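Putative oxidoreductase yhhX (Escherichia coli K-12, PDB 3F4L) is a probable NADP-dependent oxidoreductase of the Gfo/Idh/MocA family, perhaps acting as a scyllo-inositol dehydrogenase. Local coordinates at residues A[16-24]-A[253-264]. Residues are numbered along the deposited sequence; the frame is centred on the assembly and turned at random.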
ATOM      1  N   ARG A  16       7.599 -15.892 -28.279  1.00 26.60           N
ATOM      2  CA  ARG A  16       7.418 -14.487 -27.938  1.00 27.57           C
ATOM      3  C   ARG A  16       8.481 -13.904 -27.021  1.00 26.59           C
ATOM      4  O   ARG A  16       8.957 -12.787 -27.242  1.00 27.60           O
ATOM      5  CB  ARG A  16       6.046 -14.264 -27.299  1.00 28.67           C
ATOM      6  CG  ARG A  16       5.837 -12.836 -26.805  1.00 33.12           C
ATOM      7  CD  ARG A  16       4.384 -12.595 -26.449  1.00 35.72           C
ATOM      8  NE  ARG A  16       3.518 -12.837 -27.601  1.00 39.04           N
ATOM      9  CZ  ARG A  16       2.195 -12.951 -27.537  1.00 40.72           C
ATOM     10  NH1 ARG A  16       1.570 -12.845 -26.370  1.00 40.61           N
ATOM     11  NH2 ARG A  16       1.499 -13.173 -28.642  1.00 42.81           N
ATOM     12  N   TYR A  17       8.866 -14.655 -25.997  1.00 24.52           N
ATOM     13  CA  TYR A  17       9.842 -14.137 -25.053  1.00 24.42           C
ATOM     14  C   TYR A  17      11.274 -14.634 -25.170  1.00 23.05           C
ATOM     15  O   TYR A  17      12.159 -14.106 -24.501  1.00 24.14           O
ATOM     16  CB  TYR A  17       9.330 -14.353 -23.636  1.00 26.01           C
ATOM     17  CG  TYR A  17       8.009 -13.663 -23.392  1.00 28.98           C
ATOM     18  CD1 TYR A  17       7.931 -12.272 -23.320  1.00 30.91           C
ATOM     19  CD2 TYR A  17       6.835 -14.399 -23.234  1.00 28.86           C
ATOM     20  CE1 TYR A  17       6.716 -11.632 -23.092  1.00 32.47           C
ATOM     21  CE2 TYR A  17       5.616 -13.769 -23.006  1.00 30.35           C
ATOM     22  CZ  TYR A  17       5.564 -12.386 -22.934  1.00 32.32           C
ATOM     23  OH  TYR A  17       4.364 -11.757 -22.702  1.00 37.11           O
ATOM     24  N   HIS A  18      11.515 -15.628 -26.013  1.00 20.79           N
ATOM     25  CA  HIS A  18      12.869 -16.138 -26.184  1.00 19.25           C
ATOM     26  C   HIS A  18      13.442 -15.935 -27.582  1.00 18.34           C
ATOM     27  O   HIS A  18      14.426 -15.221 -27.761  1.00 18.91           O
ATOM     28  CB  HIS A  18      12.912 -17.628 -25.833  1.00 18.38           C
ATOM     29  CG  HIS A  18      12.687 -17.908 -24.380  1.00 20.63           C
ATOM     30  ND1 HIS A  18      13.700 -17.856 -23.447  1.00 15.14           N
ATOM     31  CD2 HIS A  18      11.562 -18.225 -23.695  1.00 18.59           C
ATOM     32  CE1 HIS A  18      13.210 -18.135 -22.251  1.00 18.75           C
ATOM     33  NE2 HIS A  18      11.913 -18.364 -22.373  1.00 17.30           N
ATOM     34  N   LEU A  19      12.820 -16.562 -28.576  1.00 16.41           N
ATOM     35  CA  LEU A  19      13.316 -16.488 -29.943  1.00 16.08           C
ATOM     36  C   LEU A  19      13.544 -15.094 -30.521  1.00 17.77           C
ATOM     37  O   LEU A  19      14.567 -14.853 -31.168  1.00 15.49           O
ATOM     38  CB  LEU A  19      12.411 -17.329 -30.860  1.00 17.43           C
ATOM     39  CG  LEU A  19      12.891 -18.762 -31.180  1.00 21.88           C
ATOM     40  CD1 LEU A  19      13.783 -19.302 -30.068  1.00 21.12           C
ATOM     41  CD2 LEU A  19      11.707 -19.677 -31.410  1.00 18.67           C
ATOM     42  N   PRO A  20      12.614 -14.151 -30.286  1.00 16.77           N
ATOM     43  CA  PRO A  20      12.833 -12.809 -30.841  1.00 16.10           C
ATOM     44  C   PRO A  20      14.179 -12.225 -30.412  1.00 16.03           C
ATOM     45  O   PRO A  20      14.836 -11.509 -31.171  1.00 16.10           O
ATOM     46  CB  PRO A  20      11.654 -12.003 -30.285  1.00 15.33           C
ATOM     47  CG  PRO A  20      10.564 -13.039 -30.160  1.00 15.16           C
ATOM     48  CD  PRO A  20      11.324 -14.227 -29.574  1.00 15.58           C
ATOM     49  N   TYR A  21      14.583 -12.547 -29.191  1.00 14.26           N
ATOM     50  CA  TYR A  21      15.829 -12.047 -28.621  1.00 14.42           C
ATOM     51  C   TYR A  21      17.050 -12.887 -28.997  1.00 16.45           C
ATOM     52  O   TYR A  21      18.128 -12.351 -29.273  1.00 15.81           O
ATOM     53  CB  TYR A  21      15.689 -11.987 -27.095  1.00 15.43           C
ATOM     54  CG  TYR A  21      14.646 -10.998 -26.640  1.00 13.68           C
ATOM     55  CD1 TYR A  21      14.934  -9.627 -26.581  1.00 16.02           C
ATOM     56  CD2 TYR A  21      13.358 -11.414 -26.322  1.00 13.41           C
ATOM     57  CE1 TYR A  21      13.971  -8.710 -26.220  1.00 10.30           C
ATOM     58  CE2 TYR A  21      12.376 -10.498 -25.958  1.00 12.37           C
ATOM     59  CZ  TYR A  21      12.689  -9.150 -25.910  1.00 14.56           C
ATOM     60  OH  TYR A  21      11.721  -8.254 -25.550  1.00 14.82           O
ATOM     61  N   VAL A  22      16.878 -14.203 -28.998  1.00 15.11           N
ATOM     62  CA  VAL A  22      17.958 -15.110 -29.331  1.00 15.31           C
ATOM     63  C   VAL A  22      18.323 -15.028 -30.808  1.00 17.01           C
ATOM     64  O   VAL A  22      19.505 -15.070 -31.163  1.00 16.81           O
ATOM     65  CB  VAL A  22      17.579 -16.558 -28.962  1.00 13.93           C
ATOM     66  CG1 VAL A  22      18.658 -17.538 -29.462  1.00 12.55           C
ATOM     67  CG2 VAL A  22      17.435 -16.662 -27.449  1.00 13.17           C
ATOM     68  N   LEU A  23      17.314 -14.897 -31.670  1.00 18.38           N
ATOM     69  CA  LEU A  23      17.568 -14.810 -33.105  1.00 18.30           C
ATOM     70  C   LEU A  23      18.183 -13.459 -33.485  1.00 20.18           C
ATOM     71  O   LEU A  23      18.593 -13.257 -34.625  1.00 18.63           O
ATOM     72  CB  LEU A  23      16.272 -15.052 -33.892  1.00 15.77           C
ATOM     73  CG  LEU A  23      15.590 -16.393 -33.595  1.00 18.67           C
ATOM     74  CD1 LEU A  23      14.242 -16.477 -34.333  1.00 19.84           C
ATOM     75  CD2 LEU A  23      16.510 -17.541 -34.014  1.00 18.09           C
ATOM     76  N   ASN A  24      18.245 -12.534 -32.530  1.00 21.39           N
ATOM     77  CA  ASN A  24      18.848 -11.226 -32.791  1.00 23.99           C
ATOM     78  C   ASN A  24      20.317 -11.257 -32.331  1.00 24.76           C
ATOM     79  O   ASN A  24      21.034 -10.251 -32.426  1.00 24.77           O
ATOM     80  CB  ASN A  24      18.103 -10.133 -32.023  1.00 26.89           C
ATOM     81  CG  ASN A  24      17.854  -8.887 -32.865  1.00 32.51           C
ATOM     82  OD1 ASN A  24      18.751  -8.383 -33.551  1.00 31.99           O
ATOM     83  ND2 ASN A  24      16.629  -8.375 -32.804  1.00 33.76           N
ATOM     84  N   GLN A 253       8.350  -3.686 -23.905  1.00 16.70           N
ATOM     85  CA  GLN A 253       8.740  -4.795 -24.776  1.00 17.37           C
ATOM     86  C   GLN A 253       7.570  -5.728 -25.077  1.00 16.85           C
ATOM     87  O   GLN A 253       7.387  -6.140 -26.218  1.00 18.28           O
ATOM     88  CB  GLN A 253       9.872  -5.615 -24.142  1.00 17.32           C
ATOM     89  CG  GLN A 253      11.147  -4.849 -23.938  1.00 14.51           C
ATOM     90  CD  GLN A 253      12.199  -5.662 -23.229  1.00 18.52           C
ATOM     91  OE1 GLN A 253      12.827  -6.558 -23.815  1.00 17.68           O
ATOM     92  NE2 GLN A 253      12.399  -5.362 -21.953  1.00 18.34           N
ATOM     93  N   GLU A 254       6.777  -6.067 -24.066  1.00 16.30           N
ATOM     94  CA  GLU A 254       5.652  -6.969 -24.290  1.00 20.06           C
ATOM     95  C   GLU A 254       4.629  -6.334 -25.220  1.00 20.04           C
ATOM     96  O   GLU A 254       4.059  -7.008 -26.088  1.00 18.61           O
ATOM     97  CB  GLU A 254       4.976  -7.345 -22.971  1.00 24.21           C
ATOM     98  CG  GLU A 254       3.913  -8.429 -23.122  1.00 33.16           C
ATOM     99  CD  GLU A 254       3.117  -8.670 -21.843  1.00 38.36           C
ATOM    100  OE1 GLU A 254       3.736  -8.755 -20.760  1.00 40.11           O
ATOM    101  OE2 GLU A 254       1.874  -8.783 -21.924  1.00 40.42           O
ATOM    102  N   THR A 255       4.395  -5.037 -25.041  1.00 19.48           N
ATOM    103  CA  THR A 255       3.437  -4.336 -25.887  1.00 22.75           C
ATOM    104  C   THR A 255       3.916  -4.392 -27.340  1.00 22.40           C
ATOM    105  O   THR A 255       3.134  -4.669 -28.245  1.00 24.32           O
ATOM    106  CB  THR A 255       3.265  -2.857 -25.436  1.00 22.09           C
ATOM    107  OG1 THR A 255       2.704  -2.828 -24.116  1.00 20.50           O
ATOM    108  CG2 THR A 255       2.342  -2.101 -26.385  1.00 20.65           C
ATOM    109  N   SER A 256       5.202  -4.154 -27.566  1.00 22.52           N
ATOM    110  CA  SER A 256       5.720  -4.204 -28.929  1.00 22.29           C
ATOM    111  C   SER A 256       5.629  -5.617 -29.509  1.00 24.49           C
ATOM    112  O   SER A 256       5.192  -5.799 -30.656  1.00 23.19           O
ATOM    113  CB  SER A 256       7.169  -3.737 -28.973  1.00 22.12           C
ATOM    114  OG  SER A 256       7.271  -2.390 -28.563  1.00 20.23           O
ATOM    115  N   LEU A 257       6.058  -6.606 -28.725  1.00 22.08           N
ATOM    116  CA  LEU A 257       6.031  -7.992 -29.166  1.00 25.68           C
ATOM    117  C   LEU A 257       4.628  -8.397 -29.610  1.00 27.31           C
ATOM    118  O   LEU A 257       4.464  -9.015 -30.661  1.00 27.63           O
ATOM    119  CB  LEU A 257       6.530  -8.926 -28.050  1.00 24.11           C
ATOM    120  CG  LEU A 257       8.018  -8.816 -27.701  1.00 22.95           C
ATOM    121  CD1 LEU A 257       8.364  -9.735 -26.530  1.00 23.19           C
ATOM    122  CD2 LEU A 257       8.856  -9.174 -28.924  1.00 22.54           C
ATOM    123  N   LYS A 258       3.619  -8.033 -28.820  1.00 29.57           N
ATOM    124  CA  LYS A 258       2.234  -8.357 -29.159  1.00 30.60           C
ATOM    125  C   LYS A 258       1.774  -7.635 -30.421  1.00 29.62           C
ATOM    126  O   LYS A 258       0.914  -8.132 -31.145  1.00 28.57           O
ATOM    127  CB  LYS A 258       1.294  -7.993 -28.006  1.00 31.80           C
ATOM    128  CG  LYS A 258       1.192  -9.050 -26.933  1.00 34.42           C
ATOM    129  CD  LYS A 258       0.126  -8.696 -25.913  1.00 35.87           C
ATOM    130  CE  LYS A 258      -0.261  -9.920 -25.104  1.00 38.70           C
ATOM    131  NZ  LYS A 258      -0.845 -10.990 -25.978  1.00 39.81           N
ATOM    132  N   ALA A 259       2.348  -6.462 -30.670  1.00 29.59           N
ATOM    133  CA  ALA A 259       2.003  -5.659 -31.839  1.00 30.27           C
ATOM    134  C   ALA A 259       2.803  -6.097 -33.060  1.00 30.91           C
ATOM    135  O   ALA A 259       2.758  -5.457 -34.111  1.00 31.11           O
ATOM    136  CB  ALA A 259       2.257  -4.186 -31.551  1.00 29.33           C
ATOM    137  N   ASN A 260       3.543  -7.187 -32.903  1.00 31.81           N
ATOM    138  CA  ASN A 260       4.351  -7.752 -33.978  1.00 31.67           C
ATOM    139  C   ASN A 260       5.563  -6.911 -34.366  1.00 29.86           C
ATOM    140  O   ASN A 260       5.942  -6.850 -35.535  1.00 30.61           O
ATOM    141  CB  ASN A 260       3.468  -8.026 -35.207  1.00 34.06           C
ATOM    142  CG  ASN A 260       4.143  -8.934 -36.220  1.00 36.10           C
ATOM    143  OD1 ASN A 260       4.806  -9.906 -35.854  1.00 36.80           O
ATOM    144  ND2 ASN A 260       3.963  -8.631 -37.505  1.00 38.10           N
ATOM    145  N   ILE A 261       6.164  -6.256 -33.379  1.00 30.19           N
ATOM    146  CA  ILE A 261       7.362  -5.454 -33.590  1.00 29.99           C
ATOM    147  C   ILE A 261       8.457  -6.221 -32.851  1.00 30.48           C
ATOM    148  O   ILE A 261       8.376  -6.419 -31.635  1.00 28.42           O
ATOM    149  CB  ILE A 261       7.227  -4.045 -32.977  1.00 31.56           C
ATOM    150  CG1 ILE A 261       6.037  -3.320 -33.607  1.00 33.76           C
ATOM    151  CG2 ILE A 261       8.508  -3.252 -33.200  1.00 30.69           C
ATOM    152  CD1 ILE A 261       5.812  -1.913 -33.069  1.00 34.30           C
HETATM  153  N   MSE A 262       9.472  -6.665 -33.583  1.00 30.75           N
HETATM  154  CA  MSE A 262      10.545  -7.449 -32.980  1.00 30.80           C
HETATM  155  C   MSE A 262      11.721  -6.619 -32.473  1.00 30.50           C
HETATM  156  O   MSE A 262      11.904  -5.469 -32.871  1.00 29.06           O
HETATM  157  CB  MSE A 262      11.045  -8.496 -33.982  1.00 32.48           C
HETATM  158  CG  MSE A 262       9.989  -9.514 -34.421  1.00 31.44           C
HETATM  159 SE   MSE A 262       9.211 -10.566 -32.985  0.78 36.95          SE
HETATM  160  CE  MSE A 262       7.453  -9.765 -32.901  1.00 31.85           C
ATOM    161  N   PRO A 263      12.536  -7.200 -31.575  1.00 31.41           N
ATOM    162  CA  PRO A 263      13.700  -6.495 -31.023  1.00 31.30           C
ATOM    163  C   PRO A 263      14.614  -5.974 -32.124  1.00 32.48           C
ATOM    164  O   PRO A 263      14.830  -6.647 -33.130  1.00 31.50           O
ATOM    165  CB  PRO A 263      14.376  -7.564 -30.174  1.00 32.07           C
ATOM    166  CG  PRO A 263      13.222  -8.383 -29.694  1.00 31.96           C
ATOM    167  CD  PRO A 263      12.391  -8.530 -30.957  1.00 29.88           C
ATOM    168  N   GLY A 264      15.143  -4.769 -31.939  1.00 34.27           N
ATOM    169  CA  GLY A 264      16.035  -4.203 -32.935  1.00 37.26           C
ATOM    170  C   GLY A 264      15.338  -3.418 -34.031  1.00 38.41           C
ATOM    171  O   GLY A 264      15.971  -2.615 -34.715  1.00 40.21           O
TER
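L257 fits as a knob into a hole formed by R16, Y17, P20 and Y21. The contact joins helix 12-22 of the NAD-binding Rossmann fold to helix 253-258 of the C-terminal alpha/beta domain. The short helical segments cross at 85°. L257 CD1 reaches R16 O at 3.2 Å. That carbonyl oxygen is buried here and has no polar partner in the model. L257 CD2 lies 4.2 Å from P20 CB. P20 CB also packs on P263 CD and on SE of M262, a selenomethionine. The exposed K258 brings NZ close to R16 NH1, two like charges without a bond, and K258 CG lies over one face of the guanidinium. Y21 also meets the loop after helix 253-258. P263 CG sits over one face of the Y21 ring in a CH-pi contact, 3.8 Å from the centroid and offset toward the rim. Y21 CG is anti to the carbonyl carbon (chi1 -65°), which sends the ring across to P263 and its hydroxyl to Q253. Y21 OH gives a weak hydrogen bond to Q253 OE1 at 2.7 Å, with ring and amide planes 82° apart. With an alanine here, P263 CG and L257 CD1 would probably lose the ring they pack on, and Q253 OE1 its weak donor. That oxygen has a stronger partner in Y298 N, outside the two segments. A Schellman motif with N260 as C-prime residue ends helix 253-258 and turns the chain toward M262 and P263. Its two bonds run from I261 N to S256 O and from N260 N to L257 O, the latter 3.0 Å long.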